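Local atomic coordinates of hydrazine synthase gamma subunit (Candidatus Kuenenia stuttgartiensis, PDB entry 5C2V), a protein that serves in the hydrazine synthase complex, reducing nitric oxide to hydroxylamine in the first half-reaction of hydrazine synthesis, with two heme c groups. Residues S36-F50 / F139-A153. Residues are numbered along the deposited sequence; the frame is centred on the assembly and turned at random.
Sequences SPFKSELVRYGQFQF and FSPMRLEALICYIRA. With HEC (heme c), chain V.
G46 lies against A146, L147 and Y150 at the centre of the crossing between helices 43-50 and 141-152. With no side chain on G46, the backbones come together until its CA donates a C-H...O contact to A146 O at 3.3 Å. A146 is small enough to set its methyl against L42 CB, 3.9 Å from A146 CB. Y150 is the knob, set among V43, G46, Q47 and F50; with CG anti to the backbone N (chi1 167°), its ring reaches across helix 43-50. Q47 CA makes a CH-pi contact over one face of that ring, while Y150 CE2 approaches a face of F50, 3.7 Å from F50 CG, the two ring planes 41° apart. The axes pass 6.8 Å apart at 98° in the heme 1 lobe, consistent with the near-perpendicular pairing of first and last helices in cytochrome c folds, with glycine and aromatics at the crossing. The pair borders the edge of heme 1: L147 turns one methyl, CD1, to F50 CB and the other, CD2, to heme methyl CMB at 3.6 Å, and F50 also touches C63, which binds this heme covalently. Further out, Q49 bends at chi2, CG over one face of F139 and the amide running obliquely past CE1, and accepts a hydrogen bond through OE1 from R143 NH1 (3.2 Å), in the guanidinium plane but tilted from the amide carbonyl plane; the other guanidinium nitrogens of R143 bond to the carbonyls of G19 and R20. Toward the C-terminal end of helix 141-152, R152 slides past F38, whose CB and CD2 lie over one guanidinium face, and its long arm carries NH1 to S36 O (2.6 Å), almost head-on to the carbonyl.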
loop_
_atom_site.group_PDB
_atom_site.type_symbol
_atom_site.label_atom_id
_atom_site.label_comp_id
_atom_site.label_asym_id
_atom_site.label_seq_id
_atom_site.Cartn_x
_atom_site.Cartn_y
_atom_site.Cartn_z
ATOM N N SER C 36 15.941 -41.629 -45.385
ATOM C CA SER C 36 15.901 -43.050 -45.074
ATOM C C SER C 36 14.951 -43.729 -46.055
ATOM O O SER C 36 14.073 -43.068 -46.613
ATOM C CB SER C 36 15.453 -43.276 -43.628
ATOM O OG SER C 36 16.376 -42.708 -42.714
ATOM N N PRO C 37 15.131 -45.041 -46.285
ATOM C CA PRO C 37 14.236 -45.780 -47.185
ATOM C C PRO C 37 12.767 -45.622 -46.800
ATOM O O PRO C 37 12.414 -45.758 -45.629
ATOM C CB PRO C 37 14.696 -47.238 -47.028
ATOM C CG PRO C 37 15.585 -47.254 -45.813
ATOM C CD PRO C 37 16.205 -45.900 -45.762
ATOM N N PHE C 38 11.930 -45.326 -47.791
ATOM C CA PHE C 38 10.520 -45.025 -47.563
ATOM C C PHE C 38 9.771 -46.191 -46.928
ATOM O O PHE C 38 9.921 -47.341 -47.340
ATOM C CB PHE C 38 9.849 -44.629 -48.882
ATOM C CG PHE C 38 8.430 -44.155 -48.725
ATOM C CD1 PHE C 38 7.368 -45.032 -48.885
ATOM C CD2 PHE C 38 8.158 -42.832 -48.422
ATOM C CE1 PHE C 38 6.063 -44.597 -48.743
ATOM C CE2 PHE C 38 6.855 -42.390 -48.279
ATOM C CZ PHE C 38 5.807 -43.274 -48.440
ATOM N N LYS C 39 8.967 -45.881 -45.918
ATOM C CA LYS C 39 8.116 -46.872 -45.274
ATOM C C LYS C 39 6.678 -46.365 -45.216
ATOM O O LYS C 39 6.390 -45.362 -44.565
ATOM C CB LYS C 39 8.628 -47.199 -43.870
ATOM C CG LYS C 39 10.016 -47.821 -43.851
ATOM C CD LYS C 39 10.420 -48.242 -42.449
ATOM C CE LYS C 39 11.798 -48.884 -42.444
ATOM N NZ LYS C 39 12.201 -49.333 -41.083
ATOM N N SER C 40 5.779 -47.065 -45.901
ATOM C CA SER C 40 4.393 -46.627 -46.008
ATOM C C SER C 40 3.568 -47.040 -44.793
ATOM O O SER C 40 2.388 -46.704 -44.694
ATOM C CB SER C 40 3.756 -47.184 -47.283
ATOM O OG SER C 40 3.740 -48.600 -47.270
ATOM N N GLU C 41 4.186 -47.774 -43.875
ATOM C CA GLU C 41 3.501 -48.181 -42.654
ATOM C C GLU C 41 3.633 -47.117 -41.566
ATOM O O GLU C 41 2.929 -47.159 -40.557
ATOM C CB GLU C 41 4.043 -49.523 -42.151
ATOM C CG GLU C 41 5.525 -49.531 -41.790
ATOM C CD GLU C 41 6.429 -49.783 -42.985
ATOM O OE1 GLU C 41 5.949 -49.682 -44.135
ATOM O OE2 GLU C 41 7.621 -50.091 -42.774
ATOM N N LEU C 42 4.540 -46.168 -41.777
ATOM C CA LEU C 42 4.771 -45.093 -40.816
ATOM C C LEU C 42 4.057 -43.787 -41.171
ATOM O O LEU C 42 4.155 -42.806 -40.435
ATOM C CB LEU C 42 6.272 -44.828 -40.678
ATOM C CG LEU C 42 7.130 -46.014 -40.234
ATOM C CD1 LEU C 42 8.575 -45.588 -40.029
ATOM C CD2 LEU C 42 6.563 -46.637 -38.969
ATOM N N VAL C 43 3.343 -43.773 -42.292
ATOM C CA VAL C 43 2.793 -42.528 -42.831
ATOM C C VAL C 43 1.702 -41.912 -41.943
ATOM O O VAL C 43 1.624 -40.686 -41.807
ATOM C CB VAL C 43 2.238 -42.744 -44.264
ATOM C CG1 VAL C 43 1.131 -43.786 -44.272
ATOM C CG2 VAL C 43 1.752 -41.430 -44.863
ATOM N N ARG C 44 0.877 -42.751 -41.324
ATOM C CA ARG C 44 -0.226 -42.255 -40.507
ATOM C C ARG C 44 0.293 -41.656 -39.204
ATOM O O ARG C 44 -0.198 -40.621 -38.747
ATOM C CB ARG C 44 -1.232 -43.371 -40.219
ATOM C CG ARG C 44 -2.601 -42.861 -39.797
ATOM C CD ARG C 44 -3.634 -43.976 -39.771
ATOM N NE ARG C 44 -4.996 -43.452 -39.726
ATOM C CZ ARG C 44 -5.668 -43.206 -38.606
ATOM N NH1 ARG C 44 -5.106 -43.439 -37.429
ATOM N NH2 ARG C 44 -6.904 -42.729 -38.662
ATOM N N TYR C 45 1.286 -42.316 -38.612
ATOM C CA TYR C 45 1.961 -41.792 -37.429
ATOM C C TYR C 45 2.533 -40.414 -37.735
ATOM O O TYR C 45 2.444 -39.489 -36.924
ATOM C CB TYR C 45 3.074 -42.737 -36.971
ATOM C CG TYR C 45 2.612 -44.140 -36.645
ATOM C CD1 TYR C 45 1.985 -44.424 -35.439
ATOM C CD2 TYR C 45 2.812 -45.184 -37.540
ATOM C CE1 TYR C 45 1.564 -45.705 -35.136
ATOM C CE2 TYR C 45 2.395 -46.469 -37.246
ATOM C CZ TYR C 45 1.772 -46.724 -36.042
ATOM O OH TYR C 45 1.355 -48.001 -35.744
ATOM N N GLY C 46 3.115 -40.293 -38.924
ATOM C CA GLY C 46 3.650 -39.032 -39.397
ATOM C C GLY C 46 2.566 -37.983 -39.538
ATOM O O GLY C 46 2.791 -36.811 -39.240
ATOM N N GLN C 47 1.388 -38.403 -39.994
ATOM C CA GLN C 47 0.257 -37.488 -40.102
ATOM C C GLN C 47 -0.157 -36.988 -38.719
ATOM O O GLN C 47 -0.499 -35.813 -38.548
ATOM C CB GLN C 47 -0.929 -38.159 -40.799
ATOM C CG GLN C 47 -2.059 -37.199 -41.147
ATOM C CD GLN C 47 -3.252 -37.894 -41.772
ATOM O OE1 GLN C 47 -3.510 -39.069 -41.510
ATOM N NE2 GLN C 47 -3.988 -37.169 -42.608
ATOM N N PHE C 48 -0.117 -37.881 -37.733
ATOM C CA PHE C 48 -0.444 -37.502 -36.362
ATOM C C PHE C 48 0.555 -36.490 -35.817
ATOM O O PHE C 48 0.164 -35.449 -35.290
ATOM C CB PHE C 48 -0.491 -38.726 -35.447
ATOM C CG PHE C 48 -0.723 -38.385 -34.001
ATOM C CD1 PHE C 48 -1.974 -37.981 -33.562
ATOM C CD2 PHE C 48 0.312 -38.458 -33.082
ATOM C CE1 PHE C 48 -2.190 -37.661 -32.235
ATOM C CE2 PHE C 48 0.101 -38.141 -31.752
ATOM C CZ PHE C 48 -1.152 -37.742 -31.328
ATOM N N GLN C 49 1.842 -36.803 -35.946
ATOM C CA GLN C 49 2.899 -35.899 -35.498
ATOM C C GLN C 49 2.801 -34.556 -36.220
ATOM O O GLN C 49 3.178 -33.516 -35.681
ATOM C CB GLN C 49 4.276 -36.528 -35.729
ATOM C CG GLN C 49 5.444 -35.698 -35.218
ATOM C CD GLN C 49 5.417 -35.509 -33.713
ATOM O OE1 GLN C 49 5.886 -36.362 -32.960
ATOM N NE2 GLN C 49 4.869 -34.383 -33.266
ATOM N N PHE C 50 2.279 -34.595 -37.441
ATOM C CA PHE C 50 2.080 -33.397 -38.244
ATOM C C PHE C 50 0.937 -32.543 -37.693
ATOM O O PHE C 50 1.041 -31.318 -37.637
ATOM C CB PHE C 50 1.808 -33.785 -39.701
ATOM C CG PHE C 50 1.590 -32.614 -40.619
ATOM C CD1 PHE C 50 2.667 -31.935 -41.167
ATOM C CD2 PHE C 50 0.309 -32.206 -40.952
ATOM C CE1 PHE C 50 2.470 -30.861 -42.016
ATOM C CE2 PHE C 50 0.106 -31.133 -41.800
ATOM C CZ PHE C 50 1.188 -30.460 -42.333
ATOM N N PHE C 139 12.241 -34.383 -31.659
ATOM C CA PHE C 139 11.606 -35.633 -32.057
ATOM C C PHE C 139 12.519 -36.832 -31.834
ATOM O O PHE C 139 13.744 -36.717 -31.905
ATOM C CB PHE C 139 11.193 -35.578 -33.530
ATOM C CG PHE C 139 10.151 -34.542 -33.832
ATOM C CD1 PHE C 139 9.108 -34.309 -32.952
ATOM C CD2 PHE C 139 10.216 -33.800 -34.999
ATOM C CE1 PHE C 139 8.146 -33.357 -33.233
ATOM C CE2 PHE C 139 9.258 -32.844 -35.285
ATOM C CZ PHE C 139 8.223 -32.623 -34.400
ATOM N N SER C 140 11.913 -37.982 -31.561
ATOM C CA SER C 140 12.639 -39.244 -31.546
ATOM C C SER C 140 12.953 -39.627 -32.991
ATOM O O SER C 140 12.317 -39.111 -33.912
ATOM C CB SER C 140 11.816 -40.333 -30.849
ATOM O OG SER C 140 10.625 -40.611 -31.565
ATOM N N PRO C 141 13.942 -40.513 -33.202
ATOM C CA PRO C 141 14.268 -40.938 -34.569
ATOM C C PRO C 141 13.057 -41.498 -35.316
ATOM O O PRO C 141 12.829 -41.164 -36.483
ATOM C CB PRO C 141 15.319 -42.031 -34.357
ATOM C CG PRO C 141 15.945 -41.702 -33.051
ATOM C CD PRO C 141 14.861 -41.099 -32.208
ATOM N N MET C 142 12.284 -42.329 -34.625
ATOM C CA MET C 142 11.131 -42.996 -35.218
ATOM C C MET C 142 10.057 -42.004 -35.656
ATOM O O MET C 142 9.561 -42.073 -36.780
ATOM C CB MET C 142 10.537 -44.002 -34.230
ATOM C CG MET C 142 9.651 -45.055 -34.872
ATOM S SD MET C 142 10.569 -46.114 -36.005
ATOM C CE MET C 142 9.284 -47.244 -36.533
ATOM N N ARG C 143 9.701 -41.084 -34.764
ATOM C CA ARG C 143 8.663 -40.100 -35.057
ATOM C C ARG C 143 9.085 -39.160 -36.182
ATOM O O ARG C 143 8.266 -38.772 -37.020
ATOM C CB ARG C 143 8.307 -39.304 -33.797
ATOM C CG ARG C 143 7.441 -40.083 -32.816
ATOM C CD ARG C 143 6.931 -39.221 -31.668
ATOM N NE ARG C 143 7.886 -39.131 -30.567
ATOM C CZ ARG C 143 8.515 -38.018 -30.208
ATOM N NH1 ARG C 143 8.288 -36.884 -30.859
ATOM N NH2 ARG C 143 9.367 -38.035 -29.191
ATOM N N LEU C 144 10.365 -38.802 -36.206
ATOM C CA LEU C 144 10.894 -37.969 -37.278
ATOM C C LEU C 144 10.801 -38.698 -38.613
ATOM O O LEU C 144 10.309 -38.142 -39.596
ATOM C CB LEU C 144 12.343 -37.568 -36.996
ATOM C CG LEU C 144 12.996 -36.689 -38.067
ATOM C CD1 LEU C 144 12.139 -35.465 -38.355
ATOM C CD2 LEU C 144 14.401 -36.277 -37.650
ATOM N N GLU C 145 11.264 -39.945 -38.638
ATOM C CA GLU C 145 11.214 -40.750 -39.856
ATOM C C GLU C 145 9.781 -40.906 -40.356
ATOM O O GLU C 145 9.524 -40.823 -41.556
ATOM C CB GLU C 145 11.840 -42.127 -39.624
ATOM C CG GLU C 145 11.882 -42.994 -40.873
ATOM C CD GLU C 145 12.460 -44.371 -40.617
ATOM O OE1 GLU C 145 12.817 -44.663 -39.457
ATOM O OE2 GLU C 145 12.557 -45.161 -41.580
ATOM N N ALA C 146 8.853 -41.124 -39.429
ATOM C CA ALA C 146 7.440 -41.253 -39.770
ATOM C C ALA C 146 6.903 -39.959 -40.375
ATOM O O ALA C 146 6.168 -39.980 -41.367
ATOM C CB ALA C 146 6.631 -41.640 -38.542
ATOM N N LEU C 147 7.280 -38.837 -39.770
ATOM C CA LEU C 147 6.882 -37.522 -40.264
ATOM C C LEU C 147 7.363 -37.311 -41.698
ATOM O O LEU C 147 6.592 -36.906 -42.578
ATOM C CB LEU C 147 7.431 -36.427 -39.347
ATOM C CG LEU C 147 7.024 -34.982 -39.636
ATOM C CD1 LEU C 147 5.515 -34.865 -39.763
ATOM C CD2 LEU C 147 7.539 -34.070 -38.533
ATOM N N ILE C 148 8.640 -37.605 -41.929
ATOM C CA ILE C 148 9.227 -37.483 -43.259
ATOM C C ILE C 148 8.527 -38.407 -44.251
ATOM O O ILE C 148 8.320 -38.043 -45.410
ATOM C CB ILE C 148 10.733 -37.793 -43.237
ATOM C CG1 ILE C 148 11.438 -36.892 -42.222
ATOM C CG2 ILE C 148 11.344 -37.612 -44.619
ATOM C CD1 ILE C 148 11.167 -35.420 -42.427
ATOM N N CYS C 149 8.154 -39.597 -43.791
ATOM C CA CYS C 149 7.401 -40.530 -44.622
ATOM C C CYS C 149 6.054 -39.937 -45.020
ATOM O O CYS C 149 5.603 -40.112 -46.152
ATOM C CB CYS C 149 7.196 -41.864 -43.901
ATOM S SG CYS C 149 8.686 -42.879 -43.756
ATOM N N TYR C 150 5.417 -39.232 -44.088
ATOM C CA TYR C 150 4.149 -38.570 -44.382
ATOM C C TYR C 150 4.332 -37.463 -45.412
ATOM O O TYR C 150 3.506 -37.295 -46.309
ATOM C CB TYR C 150 3.519 -37.993 -43.113
ATOM C CG TYR C 150 2.373 -37.047 -43.400
ATOM C CD1 TYR C 150 1.116 -37.532 -43.738
ATOM C CD2 TYR C 150 2.550 -35.669 -43.346
ATOM C CE1 TYR C 150 0.067 -36.674 -44.011
ATOM C CE2 TYR C 150 1.507 -34.804 -43.618
ATOM C CZ TYR C 150 0.267 -35.311 -43.949
ATOM O OH TYR C 150 -0.773 -34.452 -44.218
ATOM N N ILE C 151 5.412 -36.701 -45.271
ATOM C CA ILE C 151 5.681 -35.592 -46.182
ATOM C C ILE C 151 5.984 -36.083 -47.597
ATOM O O ILE C 151 5.501 -35.517 -48.579
ATOM C CB ILE C 151 6.853 -34.737 -45.678
ATOM C CG1 ILE C 151 6.507 -34.135 -44.318
ATOM C CG2 ILE C 151 7.187 -33.637 -46.672
ATOM C CD1 ILE C 151 7.693 -33.991 -43.417
ATOM N N ARG C 152 6.779 -37.144 -47.692
ATOM C CA ARG C 152 7.157 -37.710 -48.982
ATOM C C ARG C 152 5.967 -38.348 -49.693
ATOM O O ARG C 152 5.951 -38.458 -50.919
ATOM C CB ARG C 152 8.271 -38.745 -48.798
ATOM C CG ARG C 152 9.601 -38.146 -48.368
ATOM C CD ARG C 152 10.553 -39.205 -47.832
ATOM N NE ARG C 152 10.948 -40.173 -48.851
ATOM C CZ ARG C 152 11.827 -41.148 -48.647
ATOM N NH1 ARG C 152 12.405 -41.284 -47.460
ATOM N NH2 ARG C 152 12.132 -41.988 -49.627
ATOM N N ALA C 153 4.969 -38.761 -48.917
ATOM C CA ALA C 153 3.810 -39.459 -49.462
ATOM C C ALA C 153 2.755 -38.496 -49.997
ATOM O O ALA C 153 1.724 -38.921 -50.519
ATOM C CB ALA C 153 3.203 -40.367 -48.405
HETATM FE FE HEC V . 7.475 -25.825 -42.308
HETATM C CHA HEC V . 9.265 -25.037 -45.133
HETATM C CHB HEC V . 7.660 -29.131 -43.123
HETATM C CHC HEC V . 5.898 -26.644 -39.350
HETATM C CHD HEC V . 6.596 -22.547 -41.841
HETATM N NA HEC V . 8.347 -26.893 -43.838
HETATM C C1A HEC V . 8.976 -26.372 -44.949
HETATM C C2A HEC V . 9.257 -27.465 -45.867
HETATM C C3A HEC V . 8.812 -28.597 -45.298
HETATM C C4A HEC V . 8.232 -28.255 -44.016
HETATM C CMA HEC V . 8.880 -30.033 -45.867
HETATM C CAA HEC V . 9.964 -27.323 -47.238
HETATM C CBA HEC V . 9.053 -27.740 -48.392
HETATM C CGA HEC V . 9.788 -27.628 -49.702
HETATM O O1A HEC V . 10.943 -27.129 -49.707
HETATM O O2A HEC V . 9.216 -28.039 -50.746
HETATM N NB HEC V . 6.771 -27.570 -41.449
HETATM C C1B HEC V . 7.201 -28.816 -41.862
HETATM C C2B HEC V . 7.090 -29.725 -40.740
HETATM C C3B HEC V . 6.597 -29.042 -39.698
HETATM C C4B HEC V . 6.389 -27.672 -40.123
HETATM C CMB HEC V . 7.463 -31.223 -40.778
HETATM C CAB HEC V . 6.301 -29.583 -38.279
HETATM C CBB HEC V . 7.611 -29.904 -37.527
HETATM N NC HEC V . 6.419 -24.790 -40.868
HETATM C C1C HEC V . 5.885 -25.313 -39.708
HETATM C C2C HEC V . 5.439 -24.211 -38.880
HETATM C C3C HEC V . 5.505 -23.099 -39.624
HETATM C C4C HEC V . 6.206 -23.426 -40.854
HETATM C CMC HEC V . 4.619 -24.386 -37.581
HETATM C CAC HEC V . 5.062 -21.679 -39.197
HETATM C CBC HEC V . 5.970 -21.154 -38.063
HETATM N ND HEC V . 7.814 -24.068 -43.373
HETATM C C1D HEC V . 7.475 -22.810 -42.875
HETATM C C2D HEC V . 8.203 -21.808 -43.620
HETATM C C3D HEC V . 9.035 -22.585 -44.649
HETATM C C4D HEC V . 8.731 -23.981 -44.421
HETATM C CMD HEC V . 8.151 -20.278 -43.423
HETATM C CAD HEC V . 10.002 -22.003 -45.698
HETATM C CBD HEC V . 11.342 -21.730 -45.022
HETATM C CGD HEC V . 12.315 -21.179 -46.030
HETATM O O1D HEC V . 13.482 -20.898 -45.652
HETATM O O2D HEC V . 11.920 -21.020 -47.212
HETATM O O HOH W 1 -3.346 -35.755 -44.709
HETATM O O HOH W 2 9.370 -25.551 -41.453
#